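Local coordinates for protein putative dehydratase (Salmonella enterica subsp. enterica serovar Enteritidis, PDB 3TW9) that catalyses, with low activity in vitro, the dehydration of D-gluconate to 2-dehydro-3-deoxy-D-gluconate and binds one magnesium ion per subunit, as a member of the enolase superfamily, at residues L29-V34 and L85-T91; P90-I96 and L123-K127; T153-D157 and C178-M182; G43-A47 and P421-G425; D145-L149 and I395-Y401. All coordinates share one frame; numbering follows the deposited sequence.

Interaction 1 (L29-V34 and L85-T91); sequences LKITNV and LVGKDPT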
# COMPACT_ATOMS: atom_id res chain seq x y z
N LEU C 29 21.92 2.40 16.21
CA LEU C 29 22.10 1.13 15.53
C LEU C 29 22.65 1.39 14.12
O LEU C 29 22.19 2.31 13.44
CB LEU C 29 20.75 0.41 15.47
CG LEU C 29 20.68 -1.01 14.93
CD1 LEU C 29 21.43 -2.00 15.82
CD2 LEU C 29 19.21 -1.40 14.79
N LYS C 30 23.65 0.62 13.71
CA LYS C 30 24.28 0.78 12.39
C LYS C 30 24.48 -0.55 11.69
O LYS C 30 24.73 -1.57 12.34
CB LYS C 30 25.65 1.46 12.50
CG LYS C 30 25.63 2.89 12.93
CD LYS C 30 27.03 3.35 13.32
CE LYS C 30 27.09 4.87 13.42
NZ LYS C 30 26.09 5.42 14.38
N ILE C 31 24.40 -0.53 10.35
CA ILE C 31 24.84 -1.67 9.56
C ILE C 31 26.38 -1.70 9.64
O ILE C 31 27.05 -0.68 9.44
CB ILE C 31 24.37 -1.57 8.08
CG1 ILE C 31 22.84 -1.76 8.00
CG2 ILE C 31 25.04 -2.60 7.20
CD1 ILE C 31 22.16 -0.99 6.87
N THR C 32 26.93 -2.89 9.92
CA THR C 32 28.39 -3.04 10.03
C THR C 32 28.99 -3.84 8.88
O THR C 32 30.15 -3.62 8.51
CB THR C 32 28.78 -3.76 11.34
OG1 THR C 32 28.02 -4.97 11.47
CG2 THR C 32 28.56 -2.86 12.52
N ASN C 33 28.22 -4.79 8.36
CA ASN C 33 28.68 -5.65 7.29
C ASN C 33 27.49 -6.13 6.46
O ASN C 33 26.42 -6.40 6.99
CB ASN C 33 29.44 -6.86 7.86
CG ASN C 33 30.16 -7.64 6.78
OD1 ASN C 33 29.89 -8.81 6.56
ND2 ASN C 33 31.07 -6.97 6.07
N VAL C 34 27.69 -6.19 5.14
CA VAL C 34 26.74 -6.78 4.21
C VAL C 34 27.49 -7.84 3.41
O VAL C 34 28.48 -7.53 2.74
CB VAL C 34 26.17 -5.72 3.21
CG1 VAL C 34 25.23 -6.38 2.21
CG2 VAL C 34 25.46 -4.61 3.95
N LEU C 85 25.72 0.80 2.16
CA LEU C 85 24.95 0.56 3.40
C LEU C 85 25.72 0.65 4.71
O LEU C 85 25.13 0.98 5.75
CB LEU C 85 24.28 -0.81 3.35
CG LEU C 85 23.19 -0.97 2.29
CD1 LEU C 85 23.00 -2.43 2.05
CD2 LEU C 85 21.90 -0.32 2.77
N VAL C 86 27.01 0.35 4.67
CA VAL C 86 27.75 0.27 5.92
C VAL C 86 27.71 1.62 6.64
O VAL C 86 28.00 2.67 6.04
CB VAL C 86 29.18 -0.32 5.73
CG1 VAL C 86 30.03 -0.18 7.00
CG2 VAL C 86 29.09 -1.81 5.35
N GLY C 87 27.30 1.59 7.90
CA GLY C 87 27.25 2.78 8.75
C GLY C 87 25.87 3.43 8.86
O GLY C 87 25.65 4.32 9.69
N LYS C 88 24.94 2.98 8.02
CA LYS C 88 23.60 3.56 8.03
C LYS C 88 22.69 2.90 9.05
O LYS C 88 22.88 1.74 9.39
CB LYS C 88 22.97 3.44 6.62
CG LYS C 88 23.68 4.33 5.62
CD LYS C 88 23.10 4.24 4.24
CE LYS C 88 23.63 5.42 3.41
NZ LYS C 88 23.37 5.21 1.97
N ASP C 89 21.68 3.64 9.49
CA ASP C 89 20.65 3.14 10.40
C ASP C 89 19.70 2.18 9.63
O ASP C 89 18.97 2.63 8.73
CB ASP C 89 19.90 4.35 10.98
CG ASP C 89 18.76 4.00 11.92
OD1 ASP C 89 18.46 2.82 12.17
OD2 ASP C 89 18.14 4.95 12.42
N PRO C 90 19.68 0.88 9.99
CA PRO C 90 18.85 -0.13 9.30
C PRO C 90 17.33 0.01 9.59
O PRO C 90 16.50 -0.67 8.94
CB PRO C 90 19.37 -1.45 9.86
CG PRO C 90 19.80 -1.10 11.23
CD PRO C 90 20.38 0.29 11.15
N THR C 91 16.96 0.85 10.54
CA THR C 91 15.54 1.01 10.83
C THR C 91 14.81 1.80 9.71
O THR C 91 13.57 1.73 9.60
CB THR C 91 15.27 1.62 12.22
OG1 THR C 91 15.63 3.00 12.23
CG2 THR C 91 16.07 0.86 13.32
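Leu29 lies against the ring of Pro90, its CD2 methyl 3.6 Å from Pro90 CG, the two side chains crossing at about a right angle. With CG turned opposite its own backbone N (chi1 -174°), the branched end is carried over to the proline, and CD2 reaches the Thr91 methyl as well. The Leu29 carbonyl meets carbon too: Asp89 CA directs its C-H at Leu29 O at 3.5 Å. Next, Lys30 arches its aliphatic chain, CB to CE, past Gly87 O, CG nearest at 3.5 Å, while its ammonium end leads away; a long, flexible chain suits such a half-covered place. Ile31 does most of the joining. Ile31 N donates to Lys88 O (2.9 Å) and Ile31 O accepts from Gly87 N (2.8 Å), so the start of strand 31-39 pairs with the type II turn from Leu85 to Lys88 that follows helix 70-85. Gly87 takes the positive phi (99°) of that turn easily. The Ile31 side chain fits between Pro90, whose CB is 3.9 Å from Ile31 CG1, and Leu85. Thr32 points its side chain away, and its carbonyl O packs against the methyls of Val86. Val34 ends the row, CG2 3.8 Å from Leu85 CD1, with Ile77 and Ala82 of helix 70-85 also packed on it. In the N-terminal capping domain, the contact thus divides its chemistry: two backbone bonds set the register, while branched aliphatic side chains and a proline fill the space between strand and turn, with the Lys30 chain at the margin.

Interaction 2 (P90-I96 and L123-K127); sequences PTRIEDI and LWDIK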
# COMPACT_ATOMS: atom_id res chain seq x y z
N PRO C 90 19.68 0.88 9.99
CA PRO C 90 18.85 -0.13 9.30
C PRO C 90 17.33 0.01 9.59
O PRO C 90 16.50 -0.67 8.94
CB PRO C 90 19.37 -1.45 9.86
CG PRO C 90 19.80 -1.10 11.23
CD PRO C 90 20.38 0.29 11.15
N THR C 91 16.96 0.85 10.54
CA THR C 91 15.54 1.01 10.83
C THR C 91 14.81 1.80 9.71
O THR C 91 13.57 1.73 9.60
CB THR C 91 15.27 1.62 12.22
OG1 THR C 91 15.63 3.00 12.23
CG2 THR C 91 16.07 0.86 13.32
N ARG C 92 15.58 2.53 8.90
CA ARG C 92 15.06 3.37 7.80
C ARG C 92 14.88 2.59 6.51
O ARG C 92 15.51 2.85 5.51
CB ARG C 92 15.95 4.61 7.58
CG ARG C 92 16.13 5.45 8.88
CD ARG C 92 16.75 6.80 8.65
NE ARG C 92 15.94 7.66 7.78
CZ ARG C 92 16.30 8.87 7.38
NH1 ARG C 92 17.47 9.37 7.78
NH2 ARG C 92 15.50 9.58 6.59
N ILE C 93 13.99 1.60 6.55
CA ILE C 93 13.85 0.66 5.44
C ILE C 93 13.49 1.33 4.14
O ILE C 93 14.16 1.12 3.11
CB ILE C 93 12.81 -0.44 5.77
CG1 ILE C 93 13.27 -1.23 7.02
CG2 ILE C 93 12.67 -1.40 4.60
CD1 ILE C 93 12.51 -2.57 7.20
N GLU C 94 12.46 2.17 4.19
CA GLU C 94 11.95 2.87 3.01
C GLU C 94 12.99 3.83 2.45
O GLU C 94 13.20 3.89 1.25
CB GLU C 94 10.68 3.63 3.38
CG GLU C 94 9.96 4.23 2.17
CD GLU C 94 9.36 3.16 1.25
OE1 GLU C 94 8.63 2.30 1.76
OE2 GLU C 94 9.62 3.19 0.03
N ASP C 95 13.68 4.56 3.33
CA ASP C 95 14.67 5.54 2.87
C ASP C 95 15.83 4.84 2.18
O ASP C 95 16.31 5.31 1.15
CB ASP C 95 15.20 6.41 4.01
CG ASP C 95 16.13 7.52 3.52
OD1 ASP C 95 15.62 8.51 2.95
OD2 ASP C 95 17.37 7.39 3.71
N ILE C 96 16.26 3.72 2.76
CA ILE C 96 17.26 2.87 2.15
C ILE C 96 16.78 2.30 0.80
O ILE C 96 17.55 2.26 -0.15
CB ILE C 96 17.69 1.74 3.11
CG1 ILE C 96 18.67 2.31 4.14
CG2 ILE C 96 18.31 0.57 2.35
CD1 ILE C 96 18.99 1.38 5.33
N LEU C 123 16.54 -6.19 6.16
CA LEU C 123 16.15 -5.08 7.04
C LEU C 123 14.80 -5.32 7.71
O LEU C 123 14.64 -4.99 8.89
CB LEU C 123 16.12 -3.75 6.28
CG LEU C 123 17.47 -3.29 5.71
CD1 LEU C 123 17.32 -1.99 4.93
CD2 LEU C 123 18.53 -3.11 6.79
N TRP C 124 13.85 -5.90 6.98
CA TRP C 124 12.55 -6.26 7.56
C TRP C 124 12.73 -7.31 8.67
O TRP C 124 12.11 -7.21 9.71
CB TRP C 124 11.56 -6.75 6.49
CG TRP C 124 10.85 -5.61 5.80
CD1 TRP C 124 11.08 -5.14 4.53
CD2 TRP C 124 9.84 -4.76 6.37
NE1 TRP C 124 10.25 -4.08 4.27
CE2 TRP C 124 9.49 -3.81 5.38
CE3 TRP C 124 9.18 -4.72 7.62
CZ2 TRP C 124 8.51 -2.81 5.61
CZ3 TRP C 124 8.21 -3.73 7.84
CH2 TRP C 124 7.88 -2.79 6.83
N ASP C 125 13.60 -8.29 8.40
CA ASP C 125 14.02 -9.30 9.38
C ASP C 125 14.55 -8.61 10.65
O ASP C 125 14.07 -8.88 11.75
CB ASP C 125 15.09 -10.21 8.74
CG ASP C 125 15.31 -11.54 9.49
OD1 ASP C 125 14.40 -12.02 10.18
OD2 ASP C 125 16.41 -12.10 9.32
N ILE C 126 15.52 -7.70 10.47
CA ILE C 126 16.07 -6.91 11.56
C ILE C 126 14.98 -6.17 12.33
O ILE C 126 14.94 -6.24 13.55
CB ILE C 126 17.21 -5.97 11.08
CG1 ILE C 126 18.49 -6.78 10.83
CG2 ILE C 126 17.52 -4.87 12.10
CD1 ILE C 126 19.39 -6.11 9.78
N LYS C 127 14.07 -5.50 11.61
CA LYS C 127 12.97 -4.77 12.27
C LYS C 127 12.06 -5.69 13.11
O LYS C 127 11.67 -5.33 14.22
CB LYS C 127 12.14 -3.98 11.23
CG LYS C 127 11.18 -2.93 11.85
CD LYS C 127 10.58 -2.00 10.79
CE LYS C 127 11.60 -0.94 10.28
NZ LYS C 127 11.72 0.26 11.14
O HOH W 1 15.02 -2.46 10.17
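Ile93 meets Trp124 where the first turn of helix 93-101 packs on helix 110-131, within the helical part of the enolase-superfamily capping domain. The aromatic contact is a CH-pi interaction: Ile93 CD1 stands 3.6 Å from the centroid of the five-membered ring, 12° off its normal, and so squarely over the face. CG2 of the same isoleucine approaches the ring near NE1, whose hydrogen bond goes to Thr331. The purely aliphatic contacts centre on Leu123. Its CB passes Ile93 CG1 at 3.9 Å, its CD1 meets Ile96 CG2 at 3.8 Å, and its CD2 presses on Pro90 CB at 3.6 Å; one branched residue thereby reaches both the helix and the loop before it. Polar links hold the carbonyls of the loop just before the helix. Water 1 donates to both Pro90 O and Leu123 O, bridging two carbonyls that could not bond each other. Lys127 reaches further: a bend at chi3 (-75°) lays CE 3.6 Å from Ile93 CD1, and a second at chi4 turns the ammonium group to the loop. That group also bonds Asp137 O of the second subunit. Lys127 NZ donates to Thr91 O at 2.8 Å, in the carbonyl plane and on a lone pair.

Interaction 3 (T153-D157 and C178-M182); sequences TDGGD and CQMGM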
# COMPACT_ATOMS: atom_id res chain seq x y z
N THR C 153 2.40 -30.95 -10.56
CA THR C 153 2.18 -32.38 -10.74
C THR C 153 2.95 -32.93 -11.93
O THR C 153 2.43 -33.77 -12.67
CB THR C 153 0.66 -32.73 -10.87
OG1 THR C 153 0.10 -32.10 -12.04
CG2 THR C 153 -0.14 -32.29 -9.63
N ASP C 154 4.19 -32.45 -12.10
CA ASP C 154 5.02 -32.72 -13.28
C ASP C 154 5.14 -34.21 -13.58
O ASP C 154 5.55 -34.99 -12.71
CB ASP C 154 6.43 -32.13 -13.09
CG ASP C 154 6.47 -30.63 -13.30
OD1 ASP C 154 7.57 -30.09 -13.57
OD2 ASP C 154 5.43 -29.96 -13.21
N GLY C 155 4.76 -34.61 -14.79
CA GLY C 155 4.81 -36.02 -15.21
C GLY C 155 5.21 -36.19 -16.66
O GLY C 155 5.08 -35.27 -17.46
N GLY C 156 5.71 -37.39 -16.98
CA GLY C 156 6.20 -37.70 -18.33
C GLY C 156 5.11 -37.89 -19.38
O GLY C 156 5.35 -37.69 -20.57
N ASP C 157 3.91 -38.28 -18.93
CA ASP C 157 2.76 -38.50 -19.81
C ASP C 157 1.45 -38.27 -19.04
O ASP C 157 1.49 -37.98 -17.85
CB ASP C 157 2.81 -39.91 -20.41
CG ASP C 157 2.53 -40.99 -19.39
OD1 ASP C 157 3.23 -41.04 -18.36
OD2 ASP C 157 1.61 -41.80 -19.62
N CYS C 178 -1.73 -28.33 -13.34
CA CYS C 178 -1.86 -29.45 -14.27
C CYS C 178 -1.35 -29.05 -15.63
O CYS C 178 -1.84 -28.08 -16.22
CB CYS C 178 -3.32 -29.87 -14.41
SG CYS C 178 -4.14 -30.16 -12.84
N GLN C 179 -0.34 -29.78 -16.09
CA GLN C 179 0.26 -29.56 -17.41
C GLN C 179 0.21 -30.85 -18.24
O GLN C 179 -0.03 -31.95 -17.70
CB GLN C 179 1.71 -29.06 -17.28
CG GLN C 179 1.94 -27.83 -16.33
CD GLN C 179 1.33 -26.51 -16.84
OE1 GLN C 179 0.66 -25.82 -16.09
NE2 GLN C 179 1.58 -26.17 -18.10
N MET C 180 0.46 -30.72 -19.54
CA MET C 180 0.59 -31.87 -20.45
C MET C 180 1.78 -32.71 -19.98
O MET C 180 2.64 -32.21 -19.25
CB MET C 180 0.89 -31.41 -21.89
CG MET C 180 -0.21 -30.57 -22.57
SD MET C 180 -1.78 -31.40 -22.86
CE MET C 180 -1.28 -32.80 -23.86
N GLY C 181 1.84 -33.96 -20.41
CA GLY C 181 3.04 -34.78 -20.18
C GLY C 181 4.25 -34.14 -20.85
O GLY C 181 4.13 -33.56 -21.93
N MET C 182 5.40 -34.24 -20.19
CA MET C 182 6.64 -33.60 -20.65
C MET C 182 7.26 -34.34 -21.83
O MET C 182 7.15 -35.57 -21.94
CB MET C 182 7.65 -33.51 -19.50
CG MET C 182 7.10 -32.80 -18.25
SD MET C 182 8.23 -32.75 -16.84
CE MET C 182 8.35 -34.47 -16.34
O HOH W 2 3.36 -32.36 -16.47
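The carbonyl group of Gly155 is the flat unit on which Met182 settles. Met182 N donates to Gly155 O at 2.9 Å, in the carbonyl plane and fairly straight (159° at the hydrogen). Over one face lies the Met182 side chain, whose bend at chi3 (-67°) folds the terminal methyl back until CE is 3.6 Å from Gly155 C. From the other side of that plane Gly181 CA directs a C-H at Gly155 O at 3.4 Å. A long, pliant thioether suits this cover, since it can follow the outline of a bare peptide. Both segments are loops that follow neighbouring parallel strands, 147-152 and 175-177, of the enolase-type barrel, on the side where such barrels carry their active site. Asp154 lies about 4 Å, side chain to side chain, from His152, a substrate-binding residue by similarity, and forms a salt bridge to Arg177; Gln179 OE1 accepts from the backbone N of Asp248, a magnesium ligand. Gly181 CA is just 3.7 Å from Asp157 CA, a closeness suited to a residue without a side chain. Further back, where the loops diverge, water 2 joins them, accepting from Gly155 N at 3.1 Å and donating to Met180 O at 2.9 Å.

Interaction 4 (G43-A47 and P421-G425); sequences GIDLA and PCEGG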
# COMPACT_ATOMS: atom_id res chain seq x y z
N GLY C 43 20.18 -28.11 -5.10
CA GLY C 43 20.70 -28.28 -6.45
C GLY C 43 20.35 -27.12 -7.38
O GLY C 43 20.40 -27.25 -8.60
N ILE C 44 19.99 -25.98 -6.78
CA ILE C 44 19.59 -24.77 -7.54
C ILE C 44 20.32 -23.58 -6.88
O ILE C 44 20.24 -23.41 -5.66
CB ILE C 44 18.04 -24.54 -7.45
CG1 ILE C 44 17.25 -25.68 -8.09
CG2 ILE C 44 17.67 -23.20 -8.13
CD1 ILE C 44 15.77 -25.73 -7.69
N ASP C 45 21.05 -22.79 -7.67
CA ASP C 45 21.83 -21.67 -7.10
C ASP C 45 20.95 -20.64 -6.38
O ASP C 45 19.97 -20.16 -6.95
CB ASP C 45 22.63 -20.96 -8.20
CG ASP C 45 23.77 -21.81 -8.76
OD1 ASP C 45 24.03 -22.94 -8.27
OD2 ASP C 45 24.41 -21.34 -9.71
N LEU C 46 21.30 -20.34 -5.14
CA LEU C 46 20.61 -19.35 -4.32
C LEU C 46 21.56 -18.24 -3.88
O LEU C 46 22.77 -18.47 -3.71
CB LEU C 46 20.00 -19.99 -3.06
CG LEU C 46 19.19 -21.28 -3.18
CD1 LEU C 46 18.82 -21.83 -1.79
CD2 LEU C 46 17.92 -21.10 -4.08
N ALA C 47 21.01 -17.03 -3.72
CA ALA C 47 21.75 -15.93 -3.08
C ALA C 47 20.96 -15.44 -1.89
O ALA C 47 19.78 -15.10 -1.99
CB ALA C 47 22.01 -14.77 -4.04
N PRO C 421 28.32 -25.53 -2.88
CA PRO C 421 28.67 -24.36 -3.70
C PRO C 421 27.79 -24.27 -4.95
O PRO C 421 27.27 -25.27 -5.44
CB PRO C 421 30.14 -24.61 -4.07
CG PRO C 421 30.29 -26.09 -4.02
CD PRO C 421 29.39 -26.55 -2.90
N CYS C 422 27.59 -23.04 -5.42
CA CYS C 422 26.81 -22.80 -6.64
C CYS C 422 27.52 -23.32 -7.89
O CYS C 422 28.75 -23.43 -7.92
CB CYS C 422 26.45 -21.31 -6.77
SG CYS C 422 25.18 -20.75 -5.63
N GLU C 423 26.73 -23.62 -8.91
CA GLU C 423 27.21 -24.32 -10.09
C GLU C 423 27.39 -23.37 -11.27
O GLU C 423 28.29 -23.56 -12.08
CB GLU C 423 26.21 -25.45 -10.40
CG GLU C 423 26.20 -26.01 -11.81
CD GLU C 423 24.98 -26.88 -12.07
OE1 GLU C 423 24.38 -26.76 -13.15
OE2 GLU C 423 24.62 -27.68 -11.18
N GLY C 424 26.54 -22.35 -11.36
CA GLY C 424 26.54 -21.48 -12.54
C GLY C 424 26.11 -22.24 -13.79
O GLY C 424 25.30 -23.17 -13.70
N GLY C 425 26.67 -21.89 -14.94
CA GLY C 425 26.30 -22.57 -16.17
C GLY C 425 25.02 -22.00 -16.75
O GLY C 425 24.48 -21.02 -16.24
O HOH W 3 22.99 -22.60 -12.32
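Asp45 holds two successive backbone N-H groups with its one carboxylate. Glu423 N donates to OD1 of Asp45 at 2.9 Å, on the syn side but 21° out of the carboxylate plane, and Gly424 N donates to OD2 of Asp45, also at 2.9 Å, on the syn lone pair. With CG opposite the carbonyl carbon (chi1 -69°), the carboxylate reaches the chain of 422-424. Two bonds to two oxygens fix the rotation of the carboxylate; a short acidic residue reaches the chain without bringing bulk. Cys422 covers one face of the group, its CB 3.4 Å and its SG 3.6 Å from Asp45 CG. Gly424 adopts a positive phi (65°), readily taken by glycine, which turns the chain after the paired N-H groups. Water 3 donates to Gly424 O at 2.8 Å and, weakly, to Asp45 OD2. Farther out, Asp45 O accepts from Thr67 OG1, Ile70 packs on the Asp45 side chain, and Leu38 touches Cys422. Leu46 lies about 6 Å, side chain to side chain, from the substrate-binding Asp354. Segment 421-425, late in the chain, thereby returns to the N-terminal domain beside the substrate site, as in the enolase superfamily, where both ends of the chain build the capping domain.

Interaction 5 (D145-L149 and I395-Y401); sequences DGIPL and IDHGYAY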
# COMPACT_ATOMS: atom_id res chain seq x y z
N ASP C 145 -6.01 -18.17 8.97
CA ASP C 145 -5.50 -19.13 9.95
C ASP C 145 -4.44 -20.10 9.40
O ASP C 145 -3.85 -20.88 10.14
CB ASP C 145 -6.67 -19.91 10.54
CG ASP C 145 -7.71 -19.01 11.19
OD1 ASP C 145 -7.34 -18.37 12.18
OD2 ASP C 145 -8.88 -18.95 10.73
N GLY C 146 -4.23 -20.08 8.09
CA GLY C 146 -3.18 -20.85 7.43
C GLY C 146 -3.09 -20.39 5.97
O GLY C 146 -3.97 -19.69 5.49
N ILE C 147 -2.02 -20.79 5.29
CA ILE C 147 -1.76 -20.37 3.91
C ILE C 147 -2.01 -21.50 2.92
O ILE C 147 -1.21 -22.46 2.84
CB ILE C 147 -0.33 -19.82 3.77
CG1 ILE C 147 -0.14 -18.68 4.75
CG2 ILE C 147 -0.08 -19.33 2.32
CD1 ILE C 147 1.31 -18.28 4.96
N PRO C 148 -3.12 -21.41 2.17
CA PRO C 148 -3.39 -22.45 1.17
C PRO C 148 -2.35 -22.46 0.07
O PRO C 148 -1.86 -21.41 -0.37
CB PRO C 148 -4.78 -22.11 0.63
CG PRO C 148 -5.11 -20.79 1.15
CD PRO C 148 -4.27 -20.51 2.35
N LEU C 149 -1.99 -23.67 -0.32
CA LEU C 149 -0.94 -23.90 -1.26
C LEU C 149 -1.47 -24.58 -2.51
O LEU C 149 -2.54 -25.22 -2.50
CB LEU C 149 0.11 -24.82 -0.63
CG LEU C 149 0.68 -24.47 0.73
CD1 LEU C 149 1.50 -25.63 1.19
CD2 LEU C 149 1.51 -23.14 0.72
N ILE C 395 4.43 -27.57 6.48
CA ILE C 395 3.51 -27.93 5.39
C ILE C 395 2.63 -29.08 5.86
O ILE C 395 3.12 -30.20 6.10
CB ILE C 395 4.25 -28.33 4.09
CG1 ILE C 395 5.32 -27.28 3.70
CG2 ILE C 395 3.26 -28.62 2.94
CD1 ILE C 395 4.78 -25.90 3.28
N ASP C 396 1.34 -28.81 5.99
CA ASP C 396 0.41 -29.76 6.58
C ASP C 396 -0.88 -29.74 5.79
O ASP C 396 -1.70 -28.84 5.94
CB ASP C 396 0.22 -29.43 8.08
CG ASP C 396 -1.01 -30.12 8.70
OD1 ASP C 396 -1.55 -31.06 8.08
OD2 ASP C 396 -1.44 -29.70 9.80
N HIS C 397 -1.06 -30.78 4.98
CA HIS C 397 -2.29 -31.03 4.21
C HIS C 397 -2.79 -29.81 3.45
O HIS C 397 -3.91 -29.34 3.65
CB HIS C 397 -3.36 -31.64 5.10
CG HIS C 397 -3.01 -33.03 5.56
ND1 HIS C 397 -3.61 -34.16 5.05
CD2 HIS C 397 -2.06 -33.47 6.42
CE1 HIS C 397 -3.07 -35.23 5.59
NE2 HIS C 397 -2.12 -34.84 6.42
N GLY C 398 -1.92 -29.31 2.58
CA GLY C 398 -2.27 -28.22 1.68
C GLY C 398 -2.28 -26.83 2.29
O GLY C 398 -2.70 -25.86 1.63
N TYR C 399 -1.86 -26.72 3.54
CA TYR C 399 -1.68 -25.40 4.16
C TYR C 399 -0.29 -25.24 4.68
O TYR C 399 0.29 -26.20 5.20
CB TYR C 399 -2.68 -25.15 5.32
CG TYR C 399 -4.10 -24.89 4.91
CD1 TYR C 399 -4.53 -23.62 4.53
CD2 TYR C 399 -5.04 -25.94 4.87
CE1 TYR C 399 -5.86 -23.38 4.13
CE2 TYR C 399 -6.37 -25.71 4.48
CZ TYR C 399 -6.76 -24.42 4.11
OH TYR C 399 -8.03 -24.16 3.72
N ALA C 400 0.24 -24.03 4.58
CA ALA C 400 1.50 -23.70 5.23
C ALA C 400 1.26 -22.92 6.51
O ALA C 400 0.39 -22.02 6.58
CB ALA C 400 2.42 -22.91 4.30
N TYR C 401 2.05 -23.26 7.53
CA TYR C 401 1.96 -22.62 8.85
C TYR C 401 3.33 -22.06 9.21
O TYR C 401 4.29 -22.82 9.41
CB TYR C 401 1.44 -23.59 9.94
CG TYR C 401 0.10 -24.21 9.62
CD1 TYR C 401 -1.08 -23.59 10.00
CD2 TYR C 401 0.01 -25.42 8.90
CE1 TYR C 401 -2.32 -24.13 9.68
CE2 TYR C 401 -1.22 -25.97 8.59
CZ TYR C 401 -2.38 -25.33 8.98
OH TYR C 401 -3.60 -25.86 8.67
O HOH W 4 -4.05 -26.87 -1.03
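Tyr399 and Tyr401 flank the hollow at Gly146, where no side chain stands between the backbone and their rings. The Tyr399 ring lies beside the backbone from Gly146 to Pro148, CD1 3.5 Å from Pro148 N, while Tyr401 brings CE1 to 3.6 Å from Asp145 O, which sits at the ring edge. Beyond the glycine the relief reverses: the ring of Pro148 stands up as a bump against Tyr399, CD 3.7 Å from Tyr399 CE1. These two are a non-hydrogen-bonded antiparallel pair, so the missing N-H of proline costs the pairing nothing. Strand 147-152 belongs to the enolase-type barrel, and strand 399-401, the second arm of a hairpin with 394-396, pairs antiparallel with its beginning. Ile147 and Ala400 form the hydrogen-bonded pair, Ala400 N to Ile147 O at 2.8 Å and Ile147 N to Ala400 O at 3.0 Å. On their face the small methyl of Ala400 makes a dip; Leu149, with CG beside its backbone N (chi1 -52°), drops CD2 into it, 3.7 Å from Ala400 CB, and turns CD1 to CG2 of Ile395 at 3.9 Å. Met364 of helix 357-369 packs on both Ile147 and Ala400. At the tip a type I' turn from Asp396 to Tyr399 reverses the hairpin, Gly398 taking a positive phi (78°) with ease. Gly398 O accepts from Leu149 N, and water 4 donates to both Gly398 O and Leu149 O.

Interaction 1 opens first along the chain; its segments alternate with those of interaction 4, and interaction 2 follows it. Interactions 1 and 2 form one patch of the N-terminal capping domain: their centres are about 9 Å apart, they share Pro90 and Thr91, and Ile31 and Ile96 touch between them. Interaction 4, centred about 28 Å from interaction 1, reaches the same three-stranded sheet through strand 46-53. Interactions 2, 3 and 5 fall between its segments, so it ties the late chain to the capping domain beside the substrate site. Interactions 3 and 5 lie at the two ends of strand 147-152, centres about 24 Å apart. Interactions 1 and 3 stand on opposite sides of the chain's centre, about 47 Å apart, one in the cap and the other on the barrel.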